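Local coordinates for tRNA(Phe) 7-((3-amino-3-carboxypropyl)-4-demethylwyosine(37)-N(4))-methyltransferase 1 (Pyrococcus horikoshii, PDB 2IT2), which probably transfers a methyl group from S-adenosyl-L-methionine to N-4 of a wyosine precursor at position 37 of tRNA(Phe), at residues B[34-48]-B[185-199]. Sequence-based numbering, arbitrary orientation.
Sequences DIIPLLKKINSIENY and KEKLKRLESKINALN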
loop_
_atom_site.group_PDB
_atom_site.type_symbol
_atom_site.label_atom_id
_atom_site.label_comp_id
_atom_site.label_asym_id
_atom_site.label_seq_id
_atom_site.Cartn_x
_atom_site.Cartn_y
_atom_site.Cartn_z
ATOM N N ASP B 34 -12.804 1.349 -18.279
ATOM C CA ASP B 34 -12.676 2.654 -17.636
ATOM C C ASP B 34 -11.337 3.337 -17.902
ATOM O O ASP B 34 -11.291 4.548 -18.125
ATOM C CB ASP B 34 -12.856 2.500 -16.122
ATOM C CG ASP B 34 -12.997 3.835 -15.405
ATOM O OD1 ASP B 34 -12.088 4.690 -15.506
ATOM O OD2 ASP B 34 -14.031 4.028 -14.733
ATOM N N ILE B 35 -10.253 2.565 -17.877
ATOM C CA ILE B 35 -8.920 3.122 -18.074
ATOM C C ILE B 35 -8.283 2.866 -19.426
ATOM O O ILE B 35 -7.094 3.131 -19.605
ATOM C CB ILE B 35 -7.947 2.625 -16.995
ATOM C CG1 ILE B 35 -7.852 1.095 -17.037
ATOM C CG2 ILE B 35 -8.397 3.132 -15.639
ATOM C CD1 ILE B 35 -6.867 0.509 -16.045
ATOM N N ILE B 36 -9.048 2.357 -20.379
ATOM C CA ILE B 36 -8.474 2.120 -21.691
ATOM C C ILE B 36 -7.906 3.418 -22.274
ATOM O O ILE B 36 -6.799 3.428 -22.806
ATOM C CB ILE B 36 -9.515 1.489 -22.633
ATOM C CG1 ILE B 36 -9.779 0.055 -22.174
ATOM C CG2 ILE B 36 -9.024 1.491 -24.078
ATOM C CD1 ILE B 36 -10.800 -0.674 -23.015
ATOM N N PRO B 37 -8.649 4.534 -22.178
ATOM C CA PRO B 37 -8.115 5.788 -22.727
ATOM C C PRO B 37 -6.782 6.187 -22.085
ATOM O O PRO B 37 -5.869 6.638 -22.771
ATOM C CB PRO B 37 -9.216 6.790 -22.418
ATOM C CG PRO B 37 -10.455 5.944 -22.506
ATOM C CD PRO B 37 -10.056 4.700 -21.768
ATOM N N LEU B 38 -6.685 6.016 -20.768
ATOM C CA LEU B 38 -5.473 6.352 -20.022
ATOM C C LEU B 38 -4.309 5.472 -20.452
ATOM O O LEU B 38 -3.197 5.958 -20.633
ATOM C CB LEU B 38 -5.713 6.197 -18.513
ATOM C CG LEU B 38 -4.514 6.330 -17.570
ATOM C CD1 LEU B 38 -3.862 7.703 -17.711
ATOM C CD2 LEU B 38 -4.996 6.102 -16.148
ATOM N N LEU B 39 -4.560 4.175 -20.624
ATOM C CA LEU B 39 -3.488 3.275 -21.038
ATOM C C LEU B 39 -3.000 3.641 -22.432
ATOM O O LEU B 39 -1.798 3.639 -22.692
ATOM C CB LEU B 39 -3.943 1.813 -21.035
ATOM C CG LEU B 39 -4.379 1.264 -19.678
ATOM C CD1 LEU B 39 -4.845 -0.162 -19.869
ATOM C CD2 LEU B 39 -3.248 1.323 -18.680
ATOM N N LYS B 40 -3.922 3.954 -23.336
ATOM C CA LYS B 40 -3.490 4.319 -24.677
ATOM C C LYS B 40 -2.691 5.608 -24.639
ATOM O O LYS B 40 -1.724 5.752 -25.382
ATOM C CB LYS B 40 -4.679 4.472 -25.615
ATOM C CG LYS B 40 -5.403 3.169 -25.844
ATOM C CD LYS B 40 -6.589 3.379 -26.758
ATOM C CE LYS B 40 -7.337 2.080 -27.033
ATOM N NZ LYS B 40 -8.531 2.320 -27.895
ATOM N N LYS B 41 -3.083 6.538 -23.769
ATOM C CA LYS B 41 -2.372 7.807 -23.653
ATOM C C LYS B 41 -0.948 7.615 -23.115
ATOM O O LYS B 41 -0.004 8.226 -23.614
ATOM C CB LYS B 41 -3.131 8.776 -22.735
ATOM C CG LYS B 41 -2.794 10.248 -22.978
ATOM C CD LYS B 41 -3.252 10.684 -24.360
ATOM C CE LYS B 41 -2.984 12.155 -24.614
ATOM N NZ LYS B 41 -1.536 12.467 -24.523
ATOM N N ILE B 42 -0.782 6.777 -22.096
ATOM C CA ILE B 42 0.552 6.573 -21.543
ATOM C C ILE B 42 1.457 5.965 -22.602
ATOM O O ILE B 42 2.598 6.395 -22.768
ATOM C CB ILE B 42 0.523 5.650 -20.298
ATOM C CG1 ILE B 42 -0.237 6.346 -19.164
ATOM C CG2 ILE B 42 1.946 5.279 -19.879
ATOM C CD1 ILE B 42 -0.549 5.438 -17.975
ATOM N N ASN B 43 0.943 4.974 -23.327
ATOM C CA ASN B 43 1.728 4.323 -24.358
ATOM C C ASN B 43 2.052 5.219 -25.537
ATOM O O ASN B 43 2.936 4.896 -26.343
ATOM C CB ASN B 43 1.010 3.079 -24.841
ATOM C CG ASN B 43 1.109 1.954 -23.853
ATOM O OD1 ASN B 43 2.198 1.434 -23.604
ATOM N ND2 ASN B 43 -0.019 1.572 -23.270
ATOM N N SER B 44 1.339 6.338 -25.652
ATOM C CA SER B 44 1.618 7.235 -26.762
ATOM C C SER B 44 2.814 8.115 -26.471
ATOM O O SER B 44 3.289 8.784 -27.373
ATOM C CB SER B 44 0.432 8.144 -27.085
ATOM O OG SER B 44 0.295 9.184 -26.107
ATOM N N ILE B 45 3.259 8.153 -25.212
ATOM C CA ILE B 45 4.428 8.939 -24.792
ATOM C C ILE B 45 5.651 8.066 -25.034
ATOM O O ILE B 45 5.696 6.912 -24.622
ATOM C CB ILE B 45 4.361 9.337 -23.290
ATOM C CG1 ILE B 45 3.027 10.033 -23.014
ATOM C CG2 ILE B 45 5.537 10.278 -22.938
ATOM C CD1 ILE B 45 2.804 11.276 -23.850
ATOM N N GLU B 46 6.648 8.632 -25.706
ATOM C CA GLU B 46 7.858 7.907 -26.085
ATOM C C GLU B 46 8.604 7.128 -25.003
ATOM O O GLU B 46 8.956 5.972 -25.212
ATOM C CB GLU B 46 8.831 8.872 -26.784
ATOM C CG GLU B 46 10.060 8.218 -27.397
ATOM C CD GLU B 46 10.878 9.199 -28.210
ATOM O OE1 GLU B 46 11.363 10.191 -27.623
ATOM O OE2 GLU B 46 11.030 8.981 -29.433
ATOM N N ASN B 47 8.820 7.733 -23.842
ATOM C CA ASN B 47 9.584 7.075 -22.788
ATOM C C ASN B 47 8.868 6.182 -21.777
ATOM O O ASN B 47 9.453 5.841 -20.745
ATOM C CB ASN B 47 10.395 8.120 -22.030
ATOM C CG ASN B 47 11.295 8.911 -22.943
ATOM O OD1 ASN B 47 11.810 8.377 -23.922
ATOM N ND2 ASN B 47 11.497 10.184 -22.629
ATOM N N TYR B 48 7.642 5.768 -22.088
ATOM C CA TYR B 48 6.870 4.917 -21.175
ATOM C C TYR B 48 6.064 3.862 -21.929
ATOM O O TYR B 48 5.849 3.976 -23.124
ATOM C CB TYR B 48 5.862 5.761 -20.390
ATOM C CG TYR B 48 6.463 6.919 -19.635
ATOM C CD1 TYR B 48 7.140 6.715 -18.438
ATOM C CD2 TYR B 48 6.369 8.222 -20.131
ATOM C CE1 TYR B 48 7.718 7.764 -17.748
ATOM C CE2 TYR B 48 6.945 9.290 -19.446
ATOM C CZ TYR B 48 7.629 9.051 -18.254
ATOM O OH TYR B 48 8.308 10.065 -17.612
ATOM N N LYS B 185 -12.130 7.021 -9.841
ATOM C CA LYS B 185 -12.433 7.347 -11.232
ATOM C C LYS B 185 -12.066 8.783 -11.578
ATOM O O LYS B 185 -11.617 9.063 -12.690
ATOM C CB LYS B 185 -13.916 7.126 -11.529
ATOM C CG LYS B 185 -14.426 5.730 -11.220
ATOM C CD LYS B 185 -13.598 4.655 -11.896
ATOM C CE LYS B 185 -14.209 3.284 -11.685
ATOM N NZ LYS B 185 -13.424 2.208 -12.349
ATOM N N GLU B 186 -12.270 9.682 -10.623
ATOM C CA GLU B 186 -11.948 11.094 -10.814
ATOM C C GLU B 186 -10.445 11.271 -10.951
ATOM O O GLU B 186 -9.983 12.017 -11.811
ATOM C CB GLU B 186 -12.424 11.923 -9.623
ATOM C CG GLU B 186 -13.915 11.998 -9.449
ATOM C CD GLU B 186 -14.282 12.356 -8.026
ATOM O OE1 GLU B 186 -13.603 13.226 -7.441
ATOM O OE2 GLU B 186 -15.251 11.780 -7.488
ATOM N N LYS B 187 -9.688 10.595 -10.089
ATOM C CA LYS B 187 -8.232 10.672 -10.116
ATOM C C LYS B 187 -7.650 10.088 -11.404
ATOM O O LYS B 187 -6.656 10.593 -11.929
ATOM C CB LYS B 187 -7.645 9.955 -8.893
ATOM C CG LYS B 187 -7.935 10.677 -7.588
ATOM C CD LYS B 187 -7.315 9.971 -6.400
ATOM C CE LYS B 187 -7.536 10.792 -5.138
ATOM N NZ LYS B 187 -6.928 10.118 -3.967
ATOM N N LEU B 188 -8.255 9.025 -11.922
ATOM C CA LEU B 188 -7.746 8.441 -13.156
ATOM C C LEU B 188 -7.944 9.411 -14.318
ATOM O O LEU B 188 -7.064 9.561 -15.166
ATOM C CB LEU B 188 -8.437 7.102 -13.446
ATOM C CG LEU B 188 -8.055 5.935 -12.518
ATOM C CD1 LEU B 188 -9.074 4.807 -12.652
ATOM C CD2 LEU B 188 -6.648 5.447 -12.853
ATOM N N LYS B 189 -9.093 10.078 -14.353
ATOM C CA LYS B 189 -9.357 11.043 -15.414
ATOM C C LYS B 189 -8.408 12.235 -15.277
ATOM O O LYS B 189 -7.927 12.764 -16.283
ATOM C CB LYS B 189 -10.809 11.516 -15.367
ATOM C CG LYS B 189 -11.804 10.453 -15.780
ATOM C CD LYS B 189 -13.203 11.018 -15.832
ATOM C CE LYS B 189 -14.183 9.980 -16.326
ATOM N NZ LYS B 189 -14.294 8.835 -15.385
ATOM N N ARG B 190 -8.129 12.655 -14.045
ATOM C CA ARG B 190 -7.206 13.773 -13.826
ATOM C C ARG B 190 -5.815 13.420 -14.364
ATOM O O ARG B 190 -5.180 14.222 -15.057
ATOM C CB ARG B 190 -7.113 14.114 -12.337
ATOM C CG ARG B 190 -8.269 14.944 -11.815
ATOM C CD ARG B 190 -8.231 15.015 -10.296
ATOM N NE ARG B 190 -6.953 15.487 -9.767
ATOM C CZ ARG B 190 -6.631 15.455 -8.475
ATOM N NH1 ARG B 190 -7.492 14.970 -7.593
ATOM N NH2 ARG B 190 -5.455 15.910 -8.063
ATOM N N LEU B 191 -5.337 12.223 -14.040
ATOM C CA LEU B 191 -4.033 11.762 -14.501
ATOM C C LEU B 191 -3.961 11.728 -16.032
ATOM O O LEU B 191 -2.959 12.147 -16.629
ATOM C CB LEU B 191 -3.752 10.358 -13.942
ATOM C CG LEU B 191 -2.420 9.700 -14.342
ATOM C CD1 LEU B 191 -1.250 10.599 -13.938
ATOM C CD2 LEU B 191 -2.298 8.330 -13.680
ATOM N N GLU B 192 -5.024 11.223 -16.663
ATOM C CA GLU B 192 -5.078 11.127 -18.120
ATOM C C GLU B 192 -4.930 12.498 -18.747
ATOM O O GLU B 192 -4.247 12.654 -19.756
ATOM C CB GLU B 192 -6.403 10.514 -18.586
ATOM C CG GLU B 192 -6.471 10.247 -20.095
ATOM C CD GLU B 192 -7.800 9.641 -20.516
ATOM O OE1 GLU B 192 -8.262 8.702 -19.836
ATOM O OE2 GLU B 192 -8.383 10.092 -21.526
ATOM N N SER B 193 -5.575 13.492 -18.151
ATOM C CA SER B 193 -5.502 14.849 -18.674
ATOM C C SER B 193 -4.136 15.519 -18.467
ATOM O O SER B 193 -3.766 16.420 -19.225
ATOM C CB SER B 193 -6.587 15.717 -18.028
ATOM O OG SER B 193 -6.254 16.042 -16.686
ATOM N N LYS B 194 -3.382 15.087 -17.457
ATOM C CA LYS B 194 -2.088 15.708 -17.157
ATOM C C LYS B 194 -0.835 15.024 -17.688
ATOM O O LYS B 194 0.226 15.646 -17.746
ATOM C CB LYS B 194 -1.942 15.894 -15.643
ATOM C CG LYS B 194 -3.004 16.793 -15.018
ATOM C CD LYS B 194 -3.026 18.159 -15.695
ATOM C CE LYS B 194 -4.064 19.078 -15.077
ATOM N NZ LYS B 194 -4.175 20.364 -15.817
ATOM N N ILE B 195 -0.933 13.756 -18.071
ATOM C CA ILE B 195 0.243 13.047 -18.566
ATOM C C ILE B 195 0.886 13.712 -19.780
ATOM O O ILE B 195 2.052 13.466 -20.081
ATOM C CB ILE B 195 -0.078 11.559 -18.903
ATOM C CG1 ILE B 195 -1.338 11.457 -19.762
ATOM C CG2 ILE B 195 -0.235 10.765 -17.620
ATOM C CD1 ILE B 195 -1.210 12.103 -21.117
ATOM N N ASN B 196 0.121 14.556 -20.465
ATOM C CA ASN B 196 0.613 15.256 -21.644
ATOM C C ASN B 196 1.846 16.081 -21.290
ATOM O O ASN B 196 2.685 16.363 -22.144
ATOM C CB ASN B 196 -0.469 16.187 -22.210
ATOM C CG ASN B 196 -1.735 15.447 -22.604
ATOM O OD1 ASN B 196 -2.094 15.387 -23.782
ATOM N ND2 ASN B 196 -2.419 14.876 -21.617
ATOM N N ALA B 197 1.947 16.463 -20.023
ATOM C CA ALA B 197 3.068 17.265 -19.546
ATOM C C ALA B 197 4.396 16.518 -19.601
ATOM O O ALA B 197 5.458 17.139 -19.648
ATOM C CB ALA B 197 2.801 17.735 -18.124
ATOM N N LEU B 198 4.334 15.190 -19.591
ATOM C CA LEU B 198 5.536 14.364 -19.627
ATOM C C LEU B 198 6.375 14.635 -20.871
ATOM O O LEU B 198 7.528 14.208 -20.956
ATOM C CB LEU B 198 5.154 12.883 -19.572
ATOM C CG LEU B 198 4.406 12.415 -18.322
ATOM C CD1 LEU B 198 4.016 10.955 -18.479
ATOM C CD2 LEU B 198 5.280 12.606 -17.094
ATOM N N ASN B 199 5.793 15.343 -21.832
ATOM C CA ASN B 199 6.490 15.679 -23.070
ATOM C C ASN B 199 7.048 17.097 -23.012
ATOM O O ASN B 199 6.826 17.768 -21.983
ATOM C CB ASN B 199 5.541 15.554 -24.263
ATOM C CG ASN B 199 5.172 14.117 -24.567
ATOM O OD1 ASN B 199 5.867 13.188 -24.159
ATOM N ND2 ASN B 199 4.068 13.926 -25.278
HETATM O O HOH W 1 6.664 11.520 -26.460
#
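Asp34 and Lys185 open the contact with a salt bridge, Asp34 OD2 to Lys185 NZ at 3.1 Å. As a hydrogen bond it is weak. A bend at chi2 (-54°) turns the end of the lysine toward the carboxylate, and its ammonium also donates to the carbonyls of His79 and Ser55. Next along, CG2 of Ile35 presses on CD1 of Leu188 at 3.5 Å, tight for two methyls. CB of Pro37 lies by the carboxylate of Glu192. Leu38, in the first turn of helix 36-43, splits its branches: CD2 meets CD2 of Leu188 at 3.7 Å, the two side chains nearly perpendicular, while CD1 lies over the backbone of Glu192, 3.7 Å from its CA. CG of Lys41 stands anti to the backbone N (chi1 -157°), 3.7 Å from Ile195 CG1; its closer approach to the CD1 methyl is doubtful. Bends at chi2 and chi4 carry the chain past Ile195 until NZ makes a weak hydrogen bond of 3.1 Å to Asn196 OD1. With an alanine here, the Asn196 carboxamide would probably lose this donor and be freer to turn, and Ile195 would lack the lysine methylenes beside it. Ile45 sets two methyls against the Asn199 amide, CG2 nearest OD1 and CD1 nearest ND2, and one water donates to that OD1 while accepting from Glu46 N. Finally CE2 of Tyr48 receives CD1 of Leu198 at 3.5 Å, obliquely to the ring, and the tyrosine hydroxyl bonds to the Asp117 carbonyl. The axes of helices 36-43 and 185-194 come within 9.5 Å, inclined by 27° in the same general direction; beyond them Ile45 and Tyr48 extend the contact to Leu198 and Asn199. Both helices pack against the antiparallel sheet, Leu38 and Leu188 reaching strand 98-112, Tyr48 and Leu198 meeting helix 115-127.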